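Local coordinates for protein pullulanase (Bacillus acidopullulyticus, PDB 2WAN) that hydrolyses alpha-1,6-glucosidic linkages in pullulan and branched starch polysaccharides, acting as a debranching glycoside hydrolase, at residues V392-A403 / P511-G519; N429-E437 / G772-E781. All blocks are in the same frame, centred on the assembly; numbering follows the deposited sequence.

Interaction 1 is a partly buried contact, probably between the carbohydrate-binding module 48-type sheet and the catalytic domain, whereas interaction 2 lies in the buried core of the catalytic barrel. In interaction 1 the loop 392-403, between strands 388-391 and 406-407 of that antiparallel sheet, meets the corner 511-519 through scattered loop contacts, one direct side-chain amide-to-carbonyl hydrogen bond and bridging waters. In interaction 2 the strands 435-437 and 773-777 are the first and last of the barrel, paired by regular backbone bonds with apolar packing beside them and one tyrosine-carboxylate bond beyond the end of strand 773-777. The two contacts share no strand or helix: their centres are 30 Å apart and their nearest atoms about 14 Å.

Interaction 1 of 2, residues V392-A403 / P511-G519; sequences VDPYARAISVNA and PRNYNVPEG
The carbonyl oxygen of Pro-394 takes two donors: Asn-515 ND2, 3.1 Å from Pro-394 O, and a water that also accepts from Tyr-514 N, 2.9 Å from the water oxygen. A second water, accepting from Asn-515 N, lies within donating range of Pro-394 O and of Ala-396 O. The contact joins two loops, each built round a type I turn: Asp-393 to Ala-396, in the loop between strands 388-391 and 406-407, and Asn-513 to Val-516, in the catalytic domain. The hydrogen bond from the Asn-515 amide lands on a lone pair of Pro-394 O, and that oxygen sits only 11° out of the amide plane. Asn-515 OD1 is held at the other end of the amide by Ser-606 of helix 597-614, so the group is tied on both sides. Arg-397 runs alongside Asn-515, with the edge of its guanidinium toward the amide, the planes 81° apart and NH1 3.4 Å from Asn-515 CG.

Farther along, Ile-399 and Val-516 make an apolar contact. Ile-399 has CG1 wedged between its backbone N and carbonyl carbon (chi1 50°), which carries CG1 to 3.9 Å from Val-516 CG1. Val-516 CG2 instead lies against a carbonyl, 3.4 Å from Ala-396 O. At the far end Arg-512, salt-bridged to Glu-493, offers one guanidinium face to the backbone oxygen of Asn-402, while its NH2 lies 3.5 Å from Ala-403 CB. A third water donates to both backbones, 2.7 Å from Arg-397 O and 2.6 Å from Asn-515 O.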
loop_
_atom_site.group_PDB
_atom_site.type_symbol
_atom_site.label_atom_id
_atom_site.label_comp_id
_atom_site.label_asym_id
_atom_site.label_seq_id
_atom_site.Cartn_x
_atom_site.Cartn_y
_atom_site.Cartn_z
ATOM N N VAL A 392 -19.235 -1.728 -16.608
ATOM C CA VAL A 392 -18.318 -2.783 -17.038
ATOM C C VAL A 392 -18.073 -3.704 -15.833
ATOM O O VAL A 392 -17.907 -3.240 -14.697
ATOM C CB VAL A 392 -16.991 -2.175 -17.594
ATOM C CG1 VAL A 392 -15.954 -3.291 -17.945
ATOM C CG2 VAL A 392 -17.265 -1.296 -18.806
ATOM N N ASP A 393 -18.097 -5.011 -16.079
ATOM C CA ASP A 393 -17.783 -6.003 -15.070
ATOM C C ASP A 393 -16.411 -5.704 -14.429
ATOM O O ASP A 393 -15.413 -5.695 -15.138
ATOM C CB ASP A 393 -17.731 -7.371 -15.744
ATOM C CG ASP A 393 -17.799 -8.527 -14.762
ATOM O OD1 ASP A 393 -17.424 -8.349 -13.592
ATOM O OD2 ASP A 393 -18.265 -9.632 -15.169
ATOM N N PRO A 394 -16.361 -5.484 -13.093
ATOM C CA PRO A 394 -15.056 -5.284 -12.431
ATOM C C PRO A 394 -14.099 -6.464 -12.640
ATOM O O PRO A 394 -12.875 -6.299 -12.525
ATOM C CB PRO A 394 -15.435 -5.168 -10.947
ATOM C CG PRO A 394 -16.804 -4.564 -10.978
ATOM C CD PRO A 394 -17.471 -5.307 -12.132
ATOM N N TYR A 395 -14.660 -7.634 -12.939
ATOM C CA TYR A 395 -13.870 -8.833 -13.188
ATOM C C TYR A 395 -13.554 -9.095 -14.669
ATOM O O TYR A 395 -12.991 -10.139 -14.971
ATOM C CB TYR A 395 -14.566 -10.070 -12.581
ATOM C CG TYR A 395 -14.386 -10.218 -11.086
ATOM C CD1 TYR A 395 -15.119 -9.424 -10.190
ATOM C CD2 TYR A 395 -13.470 -11.146 -10.559
ATOM C CE1 TYR A 395 -14.965 -9.554 -8.799
ATOM C CE2 TYR A 395 -13.299 -11.286 -9.165
ATOM C CZ TYR A 395 -14.063 -10.485 -8.296
ATOM O OH TYR A 395 -13.891 -10.581 -6.937
ATOM N N ALA A 396 -13.917 -8.182 -15.581
ATOM C CA ALA A 396 -13.628 -8.373 -17.007
ATOM C C ALA A 396 -12.122 -8.546 -17.220
ATOM O O ALA A 396 -11.321 -7.853 -16.570
ATOM C CB ALA A 396 -14.122 -7.159 -17.835
ATOM N N ARG A 397 -11.758 -9.426 -18.166
ATOM C CA ARG A 397 -10.362 -9.701 -18.492
ATOM C C ARG A 397 -9.884 -9.006 -19.759
ATOM O O ARG A 397 -8.687 -9.040 -20.059
ATOM C CB ARG A 397 -10.110 -11.205 -18.656
ATOM C CG ARG A 397 -10.661 -12.101 -17.551
ATOM C CD ARG A 397 -10.354 -11.585 -16.133
ATOM N NE ARG A 397 -10.530 -12.670 -15.158
ATOM C CZ ARG A 397 -10.478 -12.508 -13.839
ATOM N NH1 ARG A 397 -10.284 -11.306 -13.313
ATOM N NH2 ARG A 397 -10.611 -13.557 -13.036
ATOM N N ALA A 398 -10.821 -8.436 -20.519
ATOM C CA ALA A 398 -10.547 -7.692 -21.752
ATOM C C ALA A 398 -11.704 -6.691 -21.944
ATOM O O ALA A 398 -12.739 -6.797 -21.258
ATOM C CB ALA A 398 -10.439 -8.645 -22.937
ATOM N N ILE A 399 -11.494 -5.714 -22.821
ATOM C CA ILE A 399 -12.421 -4.587 -22.996
ATOM C C ILE A 399 -12.529 -4.115 -24.451
ATOM O O ILE A 399 -11.681 -4.428 -25.290
ATOM C CB ILE A 399 -11.985 -3.359 -22.139
ATOM C CG1 ILE A 399 -10.497 -3.040 -22.383
ATOM C CG2 ILE A 399 -12.311 -3.568 -20.653
ATOM C CD1 ILE A 399 -10.007 -1.668 -21.774
ATOM N N SER A 400 -13.574 -3.344 -24.748
ATOM C CA SER A 400 -13.574 -2.549 -25.960
ATOM C C SER A 400 -12.541 -1.444 -25.756
ATOM O O SER A 400 -12.105 -1.210 -24.614
ATOM C CB SER A 400 -14.952 -1.926 -26.172
ATOM O OG SER A 400 -15.275 -1.089 -25.078
ATOM N N VAL A 401 -12.173 -0.761 -26.842
ATOM C CA VAL A 401 -11.278 0.406 -26.753
ATOM C C VAL A 401 -11.869 1.388 -25.742
ATOM O O VAL A 401 -13.077 1.694 -25.800
ATOM C CB VAL A 401 -11.085 1.084 -28.135
ATOM C CG1 VAL A 401 -10.161 2.312 -28.033
ATOM C CG2 VAL A 401 -10.485 0.093 -29.120
ATOM N N ASN A 402 -11.036 1.852 -24.801
ATOM C CA ASN A 402 -11.468 2.794 -23.741
ATOM C C ASN A 402 -12.490 2.253 -22.739
ATOM O O ASN A 402 -13.106 3.022 -21.968
ATOM C CB ASN A 402 -11.958 4.126 -24.332
ATOM C CG ASN A 402 -10.822 4.996 -24.856
ATOM O OD1 ASN A 402 -10.987 5.728 -25.850
ATOM N ND2 ASN A 402 -9.682 4.950 -24.182
ATOM N N ALA A 403 -12.681 0.932 -22.734
ATOM C CA ALA A 403 -13.531 0.263 -21.746
ATOM C C ALA A 403 -14.968 0.779 -21.710
ATOM O O ALA A 403 -15.545 0.983 -20.624
ATOM C CB ALA A 403 -12.880 0.292 -20.337
ATOM N N PRO A 511 -6.183 3.800 -11.687
ATOM C CA PRO A 511 -6.720 2.549 -12.250
ATOM C C PRO A 511 -8.230 2.574 -12.516
ATOM O O PRO A 511 -9.003 3.227 -11.791
ATOM C CB PRO A 511 -6.388 1.511 -11.177
ATOM C CG PRO A 511 -6.286 2.303 -9.914
ATOM C CD PRO A 511 -5.694 3.610 -10.305
ATOM N N ARG A 512 -8.631 1.859 -13.555
ATOM C CA ARG A 512 -10.041 1.746 -13.925
ATOM C C ARG A 512 -10.471 0.291 -14.085
ATOM O O ARG A 512 -11.548 -0.092 -13.601
ATOM C CB ARG A 512 -10.317 2.499 -15.233
ATOM C CG ARG A 512 -11.813 2.522 -15.688
ATOM C CD ARG A 512 -11.952 3.323 -16.991
ATOM N NE ARG A 512 -11.293 2.609 -18.086
ATOM C CZ ARG A 512 -10.701 3.170 -19.128
ATOM N NH1 ARG A 512 -10.681 4.490 -19.277
ATOM N NH2 ARG A 512 -10.132 2.398 -20.038
ATOM N N ASN A 513 -9.667 -0.499 -14.799
ATOM C CA ASN A 513 -9.994 -1.933 -15.023
ATOM C C ASN A 513 -8.843 -2.797 -14.500
ATOM O O ASN A 513 -7.848 -3.036 -15.190
ATOM C CB ASN A 513 -10.311 -2.241 -16.504
ATOM C CG ASN A 513 -11.329 -1.264 -17.094
ATOM O OD1 ASN A 513 -12.562 -1.443 -16.981
ATOM N ND2 ASN A 513 -10.823 -0.218 -17.699
ATOM N N TYR A 514 -8.979 -3.241 -13.257
ATOM C CA TYR A 514 -7.854 -3.859 -12.543
ATOM C C TYR A 514 -7.315 -5.146 -13.153
ATOM O O TYR A 514 -6.158 -5.504 -12.910
ATOM C CB TYR A 514 -8.211 -4.109 -11.080
ATOM C CG TYR A 514 -8.259 -2.857 -10.222
ATOM C CD1 TYR A 514 -7.083 -2.280 -9.724
ATOM C CD2 TYR A 514 -9.479 -2.270 -9.894
ATOM C CE1 TYR A 514 -7.120 -1.146 -8.928
ATOM C CE2 TYR A 514 -9.526 -1.120 -9.099
ATOM C CZ TYR A 514 -8.329 -0.573 -8.621
ATOM O OH TYR A 514 -8.345 0.554 -7.832
ATOM N N ASN A 515 -8.144 -5.850 -13.926
ATOM C CA ASN A 515 -7.768 -7.177 -14.424
ATOM C C ASN A 515 -7.496 -7.219 -15.922
ATOM O O ASN A 515 -7.520 -8.289 -16.547
ATOM C CB ASN A 515 -8.850 -8.172 -14.012
ATOM C CG ASN A 515 -8.999 -8.204 -12.524
ATOM O OD1 ASN A 515 -8.031 -8.514 -11.820
ATOM N ND2 ASN A 515 -10.169 -7.819 -12.023
ATOM N N VAL A 516 -7.211 -6.041 -16.473
ATOM C CA VAL A 516 -6.957 -5.847 -17.910
ATOM C C VAL A 516 -5.608 -5.125 -18.073
ATOM O O VAL A 516 -5.353 -4.162 -17.363
ATOM C CB VAL A 516 -8.064 -4.965 -18.576
ATOM C CG1 VAL A 516 -7.779 -4.714 -20.063
ATOM C CG2 VAL A 516 -9.487 -5.582 -18.366
ATOM N N PRO A 517 -4.745 -5.588 -19.013
ATOM C CA PRO A 517 -3.502 -4.872 -19.305
ATOM C C PRO A 517 -3.763 -3.522 -19.955
ATOM O O PRO A 517 -4.676 -3.395 -20.785
ATOM C CB PRO A 517 -2.798 -5.791 -20.319
ATOM C CG PRO A 517 -3.379 -7.148 -20.062
ATOM C CD PRO A 517 -4.830 -6.841 -19.795
ATOM N N GLU A 518 -2.966 -2.522 -19.584
ATOM C CA GLU A 518 -3.060 -1.208 -20.222
ATOM C C GLU A 518 -2.927 -1.280 -21.753
ATOM O O GLU A 518 -1.944 -1.815 -22.278
ATOM C CB GLU A 518 -2.020 -0.251 -19.636
ATOM C CG GLU A 518 -1.982 1.110 -20.365
ATOM C CD GLU A 518 -3.303 1.862 -20.319
ATOM O OE1 GLU A 518 -4.038 1.733 -19.318
ATOM O OE2 GLU A 518 -3.615 2.630 -21.290
ATOM N N GLY A 519 -3.899 -0.695 -22.455
ATOM C CA GLY A 519 -3.940 -0.762 -23.921
ATOM C C GLY A 519 -2.878 0.055 -24.623
ATOM O O GLY A 519 -2.385 -0.327 -25.692
HETATM O O HOH W 1 -10.930 -5.527 -14.988
HETATM O O HOH W 2 -11.712 -3.640 -12.231
HETATM O O HOH W 3 -6.710 -9.830 -18.445
#

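Interaction 2 of 2, residues N429-E437 / G772-E781; sequences NPVDEVIYE and GVPFMQGGEE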
loop_
_atom_site.group_PDB
_atom_site.type_symbol
_atom_site.label_atom_id
_atom_site.label_comp_id
_atom_site.label_asym_id
_atom_site.label_seq_id
_atom_site.Cartn_x
_atom_site.Cartn_y
_atom_site.Cartn_z
ATOM N N ASN A 429 14.356 -16.139 -1.010
ATOM C CA ASN A 429 14.034 -15.102 -0.040
ATOM C C ASN A 429 14.038 -13.748 -0.749
ATOM O O ASN A 429 14.802 -13.573 -1.690
ATOM C CB ASN A 429 15.069 -15.098 1.097
ATOM C CG ASN A 429 14.628 -14.256 2.271
ATOM O OD1 ASN A 429 14.782 -13.020 2.281
ATOM N ND2 ASN A 429 14.026 -14.914 3.264
ATOM N N PRO A 430 13.198 -12.799 -0.310
ATOM C CA PRO A 430 13.212 -11.477 -0.984
ATOM C C PRO A 430 14.574 -10.782 -1.020
ATOM O O PRO A 430 14.834 -10.009 -1.961
ATOM C CB PRO A 430 12.218 -10.660 -0.171
ATOM C CG PRO A 430 11.203 -11.726 0.279
ATOM C CD PRO A 430 12.035 -12.933 0.603
ATOM N N VAL A 431 15.439 -11.048 -0.031
ATOM C CA VAL A 431 16.779 -10.417 -0.012
ATOM C C VAL A 431 17.672 -10.844 -1.181
ATOM O O VAL A 431 18.741 -10.257 -1.388
ATOM C CB VAL A 431 17.559 -10.626 1.326
ATOM C CG1 VAL A 431 16.772 -10.039 2.520
ATOM C CG2 VAL A 431 17.934 -12.090 1.577
ATOM N N ASP A 432 17.221 -11.847 -1.940
ATOM C CA ASP A 432 17.920 -12.339 -3.115
ATOM C C ASP A 432 17.537 -11.585 -4.393
ATOM O O ASP A 432 18.076 -11.892 -5.470
ATOM C CB ASP A 432 17.648 -13.841 -3.317
ATOM C CG ASP A 432 18.167 -14.683 -2.149
ATOM O OD1 ASP A 432 19.188 -14.298 -1.548
ATOM O OD2 ASP A 432 17.537 -15.703 -1.833
ATOM N N GLU A 433 16.626 -10.623 -4.287
ATOM C CA GLU A 433 16.250 -9.820 -5.468
ATOM C C GLU A 433 17.037 -8.516 -5.518
ATOM O O GLU A 433 17.379 -7.963 -4.487
ATOM C CB GLU A 433 14.746 -9.512 -5.481
ATOM C CG GLU A 433 13.888 -10.779 -5.620
ATOM C CD GLU A 433 12.512 -10.545 -6.190
ATOM O OE1 GLU A 433 12.008 -9.401 -6.137
ATOM O OE2 GLU A 433 11.923 -11.531 -6.709
ATOM N N VAL A 434 17.358 -8.071 -6.734
ATOM C CA VAL A 434 17.822 -6.691 -6.968
ATOM C C VAL A 434 16.819 -6.093 -7.946
ATOM O O VAL A 434 16.791 -6.454 -9.139
ATOM C CB VAL A 434 19.250 -6.618 -7.537
ATOM C CG1 VAL A 434 19.699 -5.145 -7.553
ATOM C CG2 VAL A 434 20.208 -7.418 -6.665
ATOM N N ILE A 435 15.997 -5.191 -7.417
ATOM C CA ILE A 435 14.780 -4.754 -8.090
ATOM C C ILE A 435 15.058 -3.474 -8.900
ATOM O O ILE A 435 15.628 -2.522 -8.389
ATOM C CB ILE A 435 13.634 -4.547 -7.064
ATOM C CG1 ILE A 435 13.321 -5.872 -6.350
ATOM C CG2 ILE A 435 12.376 -4.033 -7.763
ATOM C CD1 ILE A 435 12.356 -5.730 -5.147
ATOM N N TYR A 436 14.620 -3.462 -10.155
ATOM C CA TYR A 436 14.883 -2.366 -11.085
ATOM C C TYR A 436 13.550 -1.798 -11.564
ATOM O O TYR A 436 12.825 -2.456 -12.316
ATOM C CB TYR A 436 15.690 -2.942 -12.251
ATOM C CG TYR A 436 16.175 -2.001 -13.340
ATOM C CD1 TYR A 436 15.412 -1.784 -14.483
ATOM C CD2 TYR A 436 17.437 -1.407 -13.261
ATOM C CE1 TYR A 436 15.869 -0.964 -15.522
ATOM C CE2 TYR A 436 17.917 -0.582 -14.293
ATOM C CZ TYR A 436 17.142 -0.382 -15.421
ATOM O OH TYR A 436 17.627 0.407 -16.445
ATOM N N GLU A 437 13.212 -0.591 -11.111
ATOM C CA GLU A 437 11.916 0.029 -11.458
ATOM C C GLU A 437 11.925 0.625 -12.869
ATOM O O GLU A 437 12.824 1.392 -13.220
ATOM C CB GLU A 437 11.547 1.122 -10.449
ATOM C CG GLU A 437 10.130 1.711 -10.665
ATOM C CD GLU A 437 9.812 2.827 -9.650
ATOM O OE1 GLU A 437 10.713 3.627 -9.311
ATOM O OE2 GLU A 437 8.657 2.917 -9.216
ATOM N N GLY A 772 19.120 -6.704 3.507
ATOM C CA GLY A 772 17.795 -6.265 3.084
ATOM C C GLY A 772 17.576 -6.478 1.592
ATOM O O GLY A 772 18.302 -7.260 0.942
ATOM N N VAL A 773 16.553 -5.808 1.062
ATOM C CA VAL A 773 16.191 -5.958 -0.350
ATOM C C VAL A 773 16.569 -4.717 -1.151
ATOM O O VAL A 773 15.919 -3.685 -1.014
ATOM C CB VAL A 773 14.677 -6.236 -0.550
ATOM C CG1 VAL A 773 14.406 -6.564 -2.037
ATOM C CG2 VAL A 773 14.208 -7.395 0.370
ATOM N N PRO A 774 17.611 -4.806 -1.992
ATOM C CA PRO A 774 17.992 -3.583 -2.709
ATOM C C PRO A 774 17.062 -3.251 -3.882
ATOM O O PRO A 774 16.722 -4.135 -4.678
ATOM C CB PRO A 774 19.395 -3.911 -3.228
ATOM C CG PRO A 774 19.379 -5.414 -3.390
ATOM C CD PRO A 774 18.585 -5.892 -2.198
ATOM N N PHE A 775 16.734 -1.970 -4.022
ATOM C CA PHE A 775 15.833 -1.490 -5.075
ATOM C C PHE A 775 16.505 -0.282 -5.686
ATOM O O PHE A 775 17.128 0.524 -4.954
ATOM C CB PHE A 775 14.503 -1.051 -4.413
ATOM C CG PHE A 775 13.583 -0.246 -5.312
ATOM C CD1 PHE A 775 12.483 -0.847 -5.932
ATOM C CD2 PHE A 775 13.790 1.120 -5.504
ATOM C CE1 PHE A 775 11.606 -0.094 -6.726
ATOM C CE2 PHE A 775 12.936 1.870 -6.304
ATOM C CZ PHE A 775 11.848 1.256 -6.932
ATOM N N MET A 776 16.382 -0.141 -7.005
ATOM C CA MET A 776 16.888 1.068 -7.683
ATOM C C MET A 776 15.889 1.551 -8.724
ATOM O O MET A 776 15.184 0.739 -9.361
ATOM C CB MET A 776 18.254 0.801 -8.335
ATOM C CG MET A 776 18.231 -0.263 -9.448
ATOM S SD MET A 776 19.810 -0.573 -10.250
ATOM C CE MET A 776 20.012 0.937 -11.206
ATOM N N GLN A 777 15.829 2.873 -8.895
ATOM C CA GLN A 777 15.069 3.445 -9.999
ATOM C C GLN A 777 15.816 3.144 -11.299
ATOM O O GLN A 777 16.987 3.475 -11.444
ATOM C CB GLN A 777 14.936 4.965 -9.852
ATOM C CG GLN A 777 14.019 5.554 -10.952
ATOM C CD GLN A 777 13.853 7.067 -10.935
ATOM O OE1 GLN A 777 13.002 7.584 -11.660
ATOM N NE2 GLN A 777 14.664 7.787 -10.143
ATOM N N GLY A 778 15.139 2.501 -12.245
ATOM C CA GLY A 778 15.771 2.191 -13.530
ATOM C C GLY A 778 16.343 3.445 -14.181
ATOM O O GLY A 778 15.713 4.488 -14.209
ATOM N N GLY A 779 17.565 3.340 -14.671
ATOM C CA GLY A 779 18.198 4.464 -15.350
ATOM C C GLY A 779 19.172 5.201 -14.469
ATOM O O GLY A 779 19.960 5.988 -14.964
ATOM N N GLU A 780 19.160 4.945 -13.163
ATOM C CA GLU A 780 20.148 5.621 -12.298
ATOM C C GLU A 780 21.588 5.229 -12.671
ATOM O O GLU A 780 22.522 6.022 -12.470
ATOM C CB GLU A 780 19.880 5.350 -10.806
ATOM C CG GLU A 780 18.535 5.852 -10.253
ATOM C CD GLU A 780 18.327 7.360 -10.352
ATOM O OE1 GLU A 780 18.265 7.925 -11.471
ATOM O OE2 GLU A 780 18.174 7.965 -9.280
ATOM N N GLU A 781 21.749 4.026 -13.230
ATOM C CA GLU A 781 23.052 3.492 -13.668
ATOM C C GLU A 781 23.622 4.260 -14.870
ATOM O O GLU A 781 24.785 4.086 -15.203
ATOM C CB GLU A 781 22.932 1.991 -13.986
ATOM C CG GLU A 781 22.170 1.677 -15.284
ATOM C CD GLU A 781 20.636 1.765 -15.206
ATOM O OE1 GLU A 781 20.044 2.069 -14.137
ATOM O OE2 GLU A 781 20.019 1.480 -16.251
HETATM O O HOH W 4 13.000 4.209 -14.176
#
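A glycine CA sits on the face of a tyrosine: Gly-778 CA lies 3.6 Å from the centroid of the Tyr-436 ring, 17° off its normal, a CH-pi contact. A side chain at Gly-778 would run into this ring and into Glu-437 O. With CG of Tyr-436 anti to the backbone N (chi1 -177°), the ring reaches beyond the end of strand 773-777, over Gly-778, and OH donates to Glu-781 OE2 at 2.6 Å on the syn side. The same carboxylate takes Gly-779 N on OE1, pinning the turn. Met-776 SD comes to the ring edge, 3.9 Å from Tyr-436 CD2, a Met-aromatic contact. A phenylalanine in place of Tyr-436 would probably leave Glu-781 OE2 without its hydroxyl donor. Strands 435-437 and 773-777 are the first and eighth of the parallel TIM barrel, and their pairing closes it. Ile-435 N donates to Pro-774 O, Met-776 N to Ile-435 O, Glu-437 N to Met-776 O and, past strand 773-777, Gly-778 N to Glu-437 O, a more bent bond. On the face opposite Tyr-436, Ile-435 CG2 meets Phe-775 CD1 at 3.7 Å. Glu-437, whose OE1 accepts from His-735 N, lays CB 3.5 Å from Phe-775 CZ.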